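Local atomic coordinates of adenylation domain (Streptomyces sp., PDB entry 5N9X), a protein that belongs to the ANL superfamily of AMP-binding enzymes, combining a large N-terminal part with a smaller C-terminal one, and holds ATP and threonine in this model. Residues A[165-168]-A[174-177]; A[488-491]-A[497-500]; A[259-264]-A[294-299]. One frame throughout, in Å; residues are numbered along the deposited sequence. Where two conformers were deposited one is given.

Interactions 1 and 3 are buried and belong to the AMP-binding part of the chain, whereas interaction 2 lies in the C-terminal part, its centre about 32 Å from the centre of the chain, and is partly at the surface. No two contacts touch or share a helix or strand, and interactions 1 and 3 lie on opposite sides of the chain's centre. Their chemistry follows their place. Interaction 1, a beta hairpin (165-168 with 174-177), is largely polar and holds the end of the ATP triphosphate. Interaction 3 (259-264 with 294-299) is wholly aromatic and joins two helices. Interaction 2 (488-491 with 497-500) mixes a small apolar patch with a lysine aliphatic chain lying across an amide.

Interaction 1. Residues A[165-168]-A[174-177]; sequences IYTS and PKGV. With ATP (adenosine-5'-triphosphate), chain D.
Oxygen O2G of the ATP gamma-phosphate is gripped from both strands of a hairpin: Lys175 NZ donates to it at 2.6 Å and Thr167 OG1 at 3.1 Å. Lys175 runs out extended from CB and bends only at its last torsion (chi4 -66°), which swings NZ onto the phosphate and also within 3.0 Å of Ser168 O, a weak second bond. The Thr167 hydroxyl sits between its backbone N and carbonyl carbon (chi1 70°), where it meets both the phosphate and the lysine chain, whose CG lies against OG1. On the same face of the hairpin, Thr167 CG2 rests 3.7 Å from Val177 CG2. Beneath these side chains the antiparallel strands are tied by paired backbone bonds, Thr167 with Lys175 and Ile165 with Val177; Thr167 N to Lys175 O, at 2.8 Å, is the shortest. On the other face the Tyr166 ring lies on Gly176, which has no side chain to hold it off: Gly176 CA stands 3.6 Å from the ring centroid and 7° from the ring normal, a CH-pi contact. Pro174 borders the edge of this ring, and the phenol OH is bonded to Asp113 on helix 104-114. Thr167, Ser168 and Lys175 flank the turn of the glycine-rich phosphate loop characteristic of ANL enzymes. With a cationic amine and a hydroxyl converging on one oxygen, the hairpin probably offsets some of the negative charge of the gamma-phosphate and anchors that oxygen.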
loop_
_atom_site.group_PDB
_atom_site.type_symbol
_atom_site.label_atom_id
_atom_site.label_comp_id
_atom_site.label_asym_id
_atom_site.label_seq_id
_atom_site.Cartn_x
_atom_site.Cartn_y
_atom_site.Cartn_z
ATOM N N ILE A 165 -1.019 10.092 4.978
ATOM C CA ILE A 165 -0.313 9.503 3.872
ATOM C C ILE A 165 -0.896 10.078 2.592
ATOM O O ILE A 165 -2.106 10.280 2.481
ATOM C CB ILE A 165 -0.413 7.976 3.940
ATOM C CG1 ILE A 165 0.786 7.458 4.745
ATOM C CG2 ILE A 165 -0.471 7.368 2.556
ATOM C CD1 ILE A 165 0.901 5.949 4.835
ATOM N N TYR A 166 -0.019 10.411 1.659
ATOM C CA TYR A 166 -0.436 11.042 0.415
ATOM C C TYR A 166 -0.577 10.031 -0.699
ATOM O O TYR A 166 0.321 9.233 -0.949
ATOM C CB TYR A 166 0.544 12.154 0.033
ATOM C CG TYR A 166 0.199 13.462 0.696
ATOM C CD1 TYR A 166 0.389 13.649 2.057
ATOM C CD2 TYR A 166 -0.351 14.500 -0.040
ATOM C CE1 TYR A 166 0.060 14.844 2.655
ATOM C CE2 TYR A 166 -0.681 15.684 0.543
ATOM C CZ TYR A 166 -0.476 15.851 1.891
ATOM O OH TYR A 166 -0.810 17.033 2.485
ATOM N N THR A 167 -1.743 10.052 -1.332
ATOM C CA THR A 167 -2.004 9.193 -2.468
ATOM C C THR A 167 -1.821 9.974 -3.768
ATOM O O THR A 167 -1.726 11.211 -3.766
ATOM C CB THR A 167 -3.411 8.587 -2.391
ATOM O OG1 THR A 167 -4.408 9.599 -2.618
ATOM C CG2 THR A 167 -3.631 7.931 -1.033
ATOM N N SER A 168 -1.742 9.244 -4.871
ATOM C CA SER A 168 -1.553 9.848 -6.175
ATOM C C SER A 168 -2.833 10.518 -6.677
ATOM O O SER A 168 -3.886 9.888 -6.737
ATOM C CB SER A 168 -1.102 8.804 -7.187
ATOM O OG SER A 168 -1.984 7.701 -7.165
ATOM N N PRO A 174 -0.990 15.732 -5.478
ATOM C CA PRO A 174 -1.110 14.594 -4.590
ATOM C C PRO A 174 -2.102 14.940 -3.500
ATOM O O PRO A 174 -2.352 16.083 -3.325
ATOM C CB PRO A 174 0.296 14.422 -4.000
ATOM C CG PRO A 174 1.202 15.240 -4.790
ATOM C CD PRO A 174 0.374 16.384 -5.164
ATOM N N LYS A 175 -2.932 13.977 -3.150
ATOM C CA LYS A 175 -3.888 14.211 -2.067
ATOM C C LYS A 175 -3.631 13.478 -0.758
ATOM O O LYS A 175 -3.310 12.297 -0.742
ATOM C CB LYS A 175 -5.296 13.900 -2.580
ATOM C CG LYS A 175 -5.496 12.495 -3.124
ATOM C CD LYS A 175 -6.924 12.340 -3.619
ATOM C CE LYS A 175 -7.194 10.949 -4.158
ATOM N NZ LYS A 175 -6.418 10.644 -5.388
ATOM N N GLY A 176 -3.789 14.209 0.341
ATOM C CA GLY A 176 -3.578 13.663 1.665
ATOM C C GLY A 176 -4.800 13.008 2.299
ATOM O O GLY A 176 -5.900 13.593 2.347
ATOM N N VAL A 177 -4.580 11.787 2.796
ATOM C CA VAL A 177 -5.568 11.023 3.541
ATOM C C VAL A 177 -5.121 10.922 4.998
ATOM O O VAL A 177 -4.095 10.281 5.304
ATOM C CB VAL A 177 -5.749 9.583 2.978
ATOM C CG1 VAL A 177 -6.930 8.896 3.648
ATOM C CG2 VAL A 177 -5.897 9.574 1.458
HETATM P PG ATP D . -5.707 6.945 -4.930
HETATM O O1G ATP D . -7.019 6.534 -5.590
HETATM O O2G ATP D . -5.220 8.305 -5.326
HETATM O O3G ATP D . -5.688 6.811 -3.417
HETATM P PB ATP D . -4.233 4.429 -5.173
HETATM O O1B ATP D . -5.410 3.700 -5.828
HETATM O O2B ATP D . -2.835 3.952 -5.400
HETATM O O3B ATP D . -4.515 5.988 -5.564
HETATM P PA ATP D . -4.134 3.417 -2.593
HETATM O O1A ATP D . -5.148 3.536 -1.480
HETATM O O2A ATP D . -2.661 3.296 -2.217
HETATM O O3A ATP D . -4.376 4.637 -3.591
HETATM O "O5'" ATP D . -4.494 2.233 -3.662
HETATM C "C5'" ATP D . -5.677 1.435 -3.637
HETATM C "C4'" ATP D . -6.041 0.987 -5.054
HETATM O "O4'" ATP D . -5.314 -0.172 -5.432
HETATM C "C3'" ATP D . -7.515 0.691 -5.270
HETATM O "O3'" ATP D . -8.051 1.784 -6.007
HETATM C "C2'" ATP D . -7.567 -0.567 -6.100
HETATM O "O2'" ATP D . -7.857 -0.202 -7.446
HETATM C "C1'" ATP D . -6.166 -1.139 -6.061
HETATM N N9 ATP D . -6.107 -2.410 -5.274
HETATM C C8 ATP D . -5.705 -2.516 -3.988
HETATM N N7 ATP D . -5.746 -3.790 -3.535
HETATM C C5 ATP D . -6.178 -4.547 -4.559
HETATM C C6 ATP D . -6.441 -5.991 -4.751
HETATM N N6 ATP D . -6.245 -6.857 -3.738
HETATM N N1 ATP D . -6.888 -6.397 -5.956
HETATM C C2 ATP D . -7.105 -5.504 -6.942
HETATM N N3 ATP D . -6.878 -4.174 -6.861
HETATM C C4 ATP D . -6.422 -3.636 -5.703
#

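Interaction 2. Residues A[488-491]-A[497-500]; sequences HVKT and MQPS
Helix 482-492 and the loop that follows it come nearest at Lys490 and Gln498, whose CA atoms are 7.0 Å apart, and the gap is bridged mainly by side chains, that of Gln498 reaching the helix backbone. Gln498 points at the helix and is extended beyond CG, sliding past Val489 so that its CG lies 3.8 Å from Val489 CG1. Its amide ends beside the backbone of the next residue, NE2 standing 3.3 Å from Lys490 CA, and gives a weak hydrogen bond to Leu493 O. Lys490 crosses the glutamine at about a right angle. Its aliphatic chain passes over the carbonyl end of the amide, with CG and CD both 3.8 Å from Gln498 OE1; NZ nears that oxygen at too poor an angle for a hydrogen bond. Val489 CG1, anti to its backbone N (chi1 164°), and the CD corner of the Pro499 ring reach toward each other, 4.1 Å apart. Val489 and Pro499 both rest on helix 435-443, through Val442 and Val438. The arrangement is a helix-loop-strand connection of the small alpha/beta C-terminal domain of AMP-binding enzymes, in which the loop folds back on its helix before entering strand 501-505.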
loop_
_atom_site.group_PDB
_atom_site.type_symbol
_atom_site.label_atom_id
_atom_site.label_comp_id
_atom_site.label_asym_id
_atom_site.label_seq_id
_atom_site.Cartn_x
_atom_site.Cartn_y
_atom_site.Cartn_z
ATOM N N HIS A 488 1.233 -10.342 -32.322
ATOM C CA HIS A 488 0.629 -11.235 -31.329
ATOM C C HIS A 488 -0.711 -10.746 -30.788
ATOM O O HIS A 488 -1.654 -11.520 -30.645
ATOM C CB HIS A 488 1.582 -11.456 -30.154
ATOM C CG HIS A 488 0.937 -12.122 -28.980
ATOM N ND1 HIS A 488 0.668 -13.477 -28.942
ATOM C CD2 HIS A 488 0.504 -11.620 -27.798
ATOM C CE1 HIS A 488 0.095 -13.774 -27.790
ATOM N NE2 HIS A 488 -0.014 -12.669 -27.078
ATOM N N VAL A 489 -0.775 -9.463 -30.458
ATOM C CA VAL A 489 -1.967 -8.854 -29.893
ATOM C C VAL A 489 -3.142 -8.817 -30.890
ATOM O O VAL A 489 -4.318 -8.840 -30.484
ATOM C CB VAL A 489 -1.608 -7.438 -29.383
ATOM C CG1 VAL A 489 -2.830 -6.581 -29.147
ATOM C CG2 VAL A 489 -0.768 -7.548 -28.110
ATOM N N LYS A 490 -2.829 -8.784 -32.194
ATOM C CA LYS A 490 -3.863 -8.868 -33.238
ATOM C C LYS A 490 -4.614 -10.196 -33.173
ATOM O O LYS A 490 -5.700 -10.320 -33.734
ATOM C CB LYS A 490 -3.301 -8.702 -34.664
ATOM C CG LYS A 490 -2.878 -7.311 -35.060
ATOM C CD LYS A 490 -3.510 -6.882 -36.378
ATOM C CE LYS A 490 -4.007 -5.441 -36.239
ATOM N NZ LYS A 490 -5.109 -5.072 -37.181
ATOM N N THR A 491 -4.022 -11.183 -32.512
ATOM C CA THR A 491 -4.666 -12.464 -32.248
ATOM C C THR A 491 -5.684 -12.361 -31.131
ATOM O O THR A 491 -6.806 -12.867 -31.236
ATOM C CB THR A 491 -3.630 -13.529 -31.852
ATOM O OG1 THR A 491 -2.754 -13.763 -32.957
ATOM C CG2 THR A 491 -4.303 -14.841 -31.405
ATOM N N MET A 497 -9.484 -2.391 -29.853
ATOM C CA MET A 497 -8.780 -2.504 -28.580
ATOM C C MET A 497 -7.273 -2.635 -28.728
ATOM O O MET A 497 -6.578 -2.808 -27.735
ATOM C CB MET A 497 -9.301 -3.700 -27.778
ATOM C CG MET A 497 -10.626 -3.464 -27.063
ATOM S SD MET A 497 -11.138 -4.944 -26.180
ATOM C CE MET A 497 -10.324 -4.710 -24.594
ATOM N N GLN A 498 -6.771 -2.558 -29.958
ATOM C CA GLN A 498 -5.349 -2.751 -30.219
ATOM C C GLN A 498 -4.585 -1.442 -30.120
ATOM O O GLN A 498 -4.968 -0.452 -30.745
ATOM C CB GLN A 498 -5.156 -3.407 -31.589
ATOM C CG GLN A 498 -5.284 -4.943 -31.546
ATOM C CD GLN A 498 -5.784 -5.550 -32.863
ATOM O OE1 GLN A 498 -5.682 -4.936 -33.915
ATOM N NE2 GLN A 498 -6.312 -6.767 -32.799
ATOM N N PRO A 499 -3.513 -1.429 -29.301
ATOM C CA PRO A 499 -2.694 -0.225 -29.098
ATOM C C PRO A 499 -2.130 0.296 -30.409
ATOM O O PRO A 499 -1.650 -0.478 -31.234
ATOM C CB PRO A 499 -1.580 -0.706 -28.156
ATOM C CG PRO A 499 -2.172 -1.912 -27.460
ATOM C CD PRO A 499 -3.016 -2.571 -28.514
ATOM N N SER A 500 -2.217 1.607 -30.598
ATOM C CA SER A 500 -1.803 2.253 -31.835
ATOM C C SER A 500 -0.301 2.466 -31.891
ATOM O O SER A 500 0.276 2.579 -32.967
ATOM C CB SER A 500 -2.537 3.589 -31.988
ATOM O OG SER A 500 -1.701 4.548 -32.604
#

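Interaction 3. Residues A[259-264]-A[294-299]; sequences TAFGAL and RPWAKR
Two successive beta-alpha-beta crossovers of the AMP-binding domain supply the helices that meet here: helix 258-271 links the parallel strands 253-256 and 280-284, and helix 290-300 links 280-284 to 306-310. One aromatic pair, Phe261 and Trp296, supplies all the close atom contacts. Both side chains carry CG anti to the backbone N, with chi1 173° in Phe261 and -172° in Trp296, and both extend into the gap between the helices, where they cross at about a right angle. The far rim of the phenyl ring does the touching. Its CZ lies 3.5 Å from Trp296 CG and equally near CD2, above the indole plane but just outside the rim, beside the CG-CD2 bond, while CE1 is 3.6 Å from Trp296 CE3, above the indole face but displaced toward its rim. Phe261 CZ also meets the methylene carbon Trp296 CB at 3.5 Å. Relative to the phenyl ring, Trp296 CG lies at the edge, near the ring plane. With planes inclined at 54° and the phenyl and six-membered indole centroids 5.1 Å apart, the pair is oblique, neither a stack nor a T-shape. The contact is apolar, the rim of the phenyl wedged against the indole, and both residues are buried. Other side chains close round the pair. Phe261 also meets Phe283 of strand 280-284 edge-to-face and touches Gln256 of strand 253-256, while Trp296 packs on Phe300 of its own helix, on Leu275 of a loop and on Thr265 of helix 258-271. The pair thus lies between helices 258-271 and 290-300, with Phe261 also against strands 253-256 and 280-284.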
loop_
_atom_site.group_PDB
_atom_site.type_symbol
_atom_site.label_atom_id
_atom_site.label_comp_id
_atom_site.label_asym_id
_atom_site.label_seq_id
_atom_site.Cartn_x
_atom_site.Cartn_y
_atom_site.Cartn_z
ATOM N N THR A 259 3.351 -7.449 -8.083
ATOM C CA THR A 259 4.568 -7.181 -8.854
ATOM C C THR A 259 5.832 -7.598 -8.105
ATOM O O THR A 259 6.717 -8.254 -8.667
ATOM C CB THR A 259 4.675 -5.677 -9.211
ATOM O OG1 THR A 259 3.530 -5.303 -9.977
ATOM C CG2 THR A 259 5.956 -5.367 -10.001
ATOM N N ALA A 260 5.905 -7.222 -6.832
ATOM C CA ALA A 260 7.037 -7.556 -5.979
ATOM C C ALA A 260 7.166 -9.069 -5.772
ATOM O O ALA A 260 8.275 -9.613 -5.808
ATOM C CB ALA A 260 6.904 -6.839 -4.633
ATOM N N PHE A 261 6.029 -9.727 -5.547
ATOM C CA PHE A 261 5.975 -11.165 -5.324
ATOM C C PHE A 261 6.350 -11.980 -6.583
ATOM O O PHE A 261 6.979 -13.018 -6.481
ATOM C CB PHE A 261 4.573 -11.561 -4.825
ATOM C CG PHE A 261 4.354 -13.041 -4.729
ATOM C CD1 PHE A 261 4.769 -13.745 -3.599
ATOM C CD2 PHE A 261 3.719 -13.733 -5.759
ATOM C CE1 PHE A 261 4.575 -15.124 -3.494
ATOM C CE2 PHE A 261 3.524 -15.103 -5.674
ATOM C CZ PHE A 261 3.961 -15.807 -4.527
ATOM N N GLY A 262 5.954 -11.519 -7.764
ATOM C CA GLY A 262 6.338 -12.214 -8.978
ATOM C C GLY A 262 7.856 -12.271 -9.086
ATOM O O GLY A 262 8.444 -13.317 -9.335
ATOM N N ALA A 263 8.498 -11.131 -8.879
ATOM C CA ALA A 263 9.948 -11.058 -8.940
ATOM C C ALA A 263 10.616 -11.839 -7.785
ATOM O O ALA A 263 11.680 -12.435 -7.957
ATOM C CB ALA A 263 10.377 -9.617 -8.929
ATOM N N LEU A 264 9.996 -11.818 -6.608
ATOM C CA LEU A 264 10.482 -12.603 -5.498
ATOM C C LEU A 264 10.469 -14.106 -5.843
ATOM O O LEU A 264 11.429 -14.848 -5.595
ATOM C CB LEU A 264 9.633 -12.327 -4.262
ATOM C CG LEU A 264 10.043 -13.106 -3.013
ATOM C CD1 LEU A 264 11.540 -12.943 -2.781
ATOM C CD2 LEU A 264 9.253 -12.634 -1.800
ATOM N N ARG A 294 0.667 -19.299 -9.621
ATOM C CA ARG A 294 0.876 -20.714 -9.980
ATOM C C ARG A 294 2.310 -21.226 -9.713
ATOM O O ARG A 294 2.475 -22.284 -9.100
ATOM C CB ARG A 294 0.500 -20.971 -11.459
ATOM C CG ARG A 294 -0.954 -20.638 -11.846
ATOM C CD ARG A 294 -1.343 -21.218 -13.209
ATOM N NE ARG A 294 -2.022 -20.240 -14.068
ATOM C CZ ARG A 294 -3.337 -20.157 -14.250
ATOM N NH1 ARG A 294 -4.150 -21.002 -13.632
ATOM N NH2 ARG A 294 -3.838 -19.217 -15.045
ATOM N N PRO A 295 3.352 -20.489 -10.156
ATOM C CA PRO A 295 4.696 -21.042 -9.921
ATOM C C PRO A 295 5.007 -21.227 -8.445
ATOM O O PRO A 295 5.573 -22.250 -8.062
ATOM C CB PRO A 295 5.632 -19.994 -10.531
ATOM C CG PRO A 295 4.790 -19.178 -11.426
ATOM C CD PRO A 295 3.406 -19.199 -10.867
ATOM N N TRP A 296 4.639 -20.248 -7.622
ATOM C CA TRP A 296 4.740 -20.422 -6.176
ATOM C C TRP A 296 4.030 -21.685 -5.708
ATOM O O TRP A 296 4.606 -22.494 -4.986
ATOM C CB TRP A 296 4.152 -19.231 -5.441
ATOM C CG TRP A 296 4.403 -19.253 -3.963
ATOM C CD1 TRP A 296 3.594 -19.772 -3.002
ATOM C CD2 TRP A 296 5.541 -18.716 -3.284
ATOM N NE1 TRP A 296 4.161 -19.597 -1.760
ATOM C CE2 TRP A 296 5.360 -18.953 -1.910
ATOM C CE3 TRP A 296 6.692 -18.054 -3.708
ATOM C CZ2 TRP A 296 6.289 -18.548 -0.954
ATOM C CZ3 TRP A 296 7.619 -17.663 -2.763
ATOM C CH2 TRP A 296 7.412 -17.911 -1.398
ATOM N N ALA A 297 2.778 -21.846 -6.128
ATOM C CA ALA A 297 1.923 -22.878 -5.571
ATOM C C ALA A 297 2.401 -24.297 -5.913
ATOM O O ALA A 297 2.188 -25.225 -5.143
ATOM C CB ALA A 297 0.487 -22.672 -6.029
ATOM N N LYS A 298 3.069 -24.477 -7.037
ATOM C CA LYS A 298 3.578 -25.806 -7.307
ATOM C C LYS A 298 4.746 -26.183 -6.391
ATOM O O LYS A 298 4.923 -27.365 -6.080
ATOM C CB LYS A 298 3.992 -25.956 -8.770
ATOM C CG LYS A 298 3.539 -27.292 -9.316
ATOM C CD LYS A 298 4.663 -28.038 -10.012
ATOM C CE LYS A 298 4.119 -28.984 -11.080
ATOM N NZ LYS A 298 5.243 -29.622 -11.836
ATOM N N ARG A 299 5.529 -25.192 -5.956
ATOM C CA ARG A 299 6.683 -25.468 -5.089
ATOM C C ARG A 299 6.331 -25.703 -3.640
ATOM O O ARG A 299 6.824 -26.647 -3.025
ATOM C CB ARG A 299 7.720 -24.347 -5.144
ATOM C CG ARG A 299 8.975 -24.794 -5.842
ATOM C CD ARG A 299 9.825 -25.683 -4.931
ATOM N NE ARG A 299 10.503 -25.007 -3.819
ATOM C CZ ARG A 299 10.505 -25.432 -2.553
ATOM N NH1 ARG A 299 9.791 -26.489 -2.202
ATOM N NH2 ARG A 299 11.178 -24.777 -1.618
#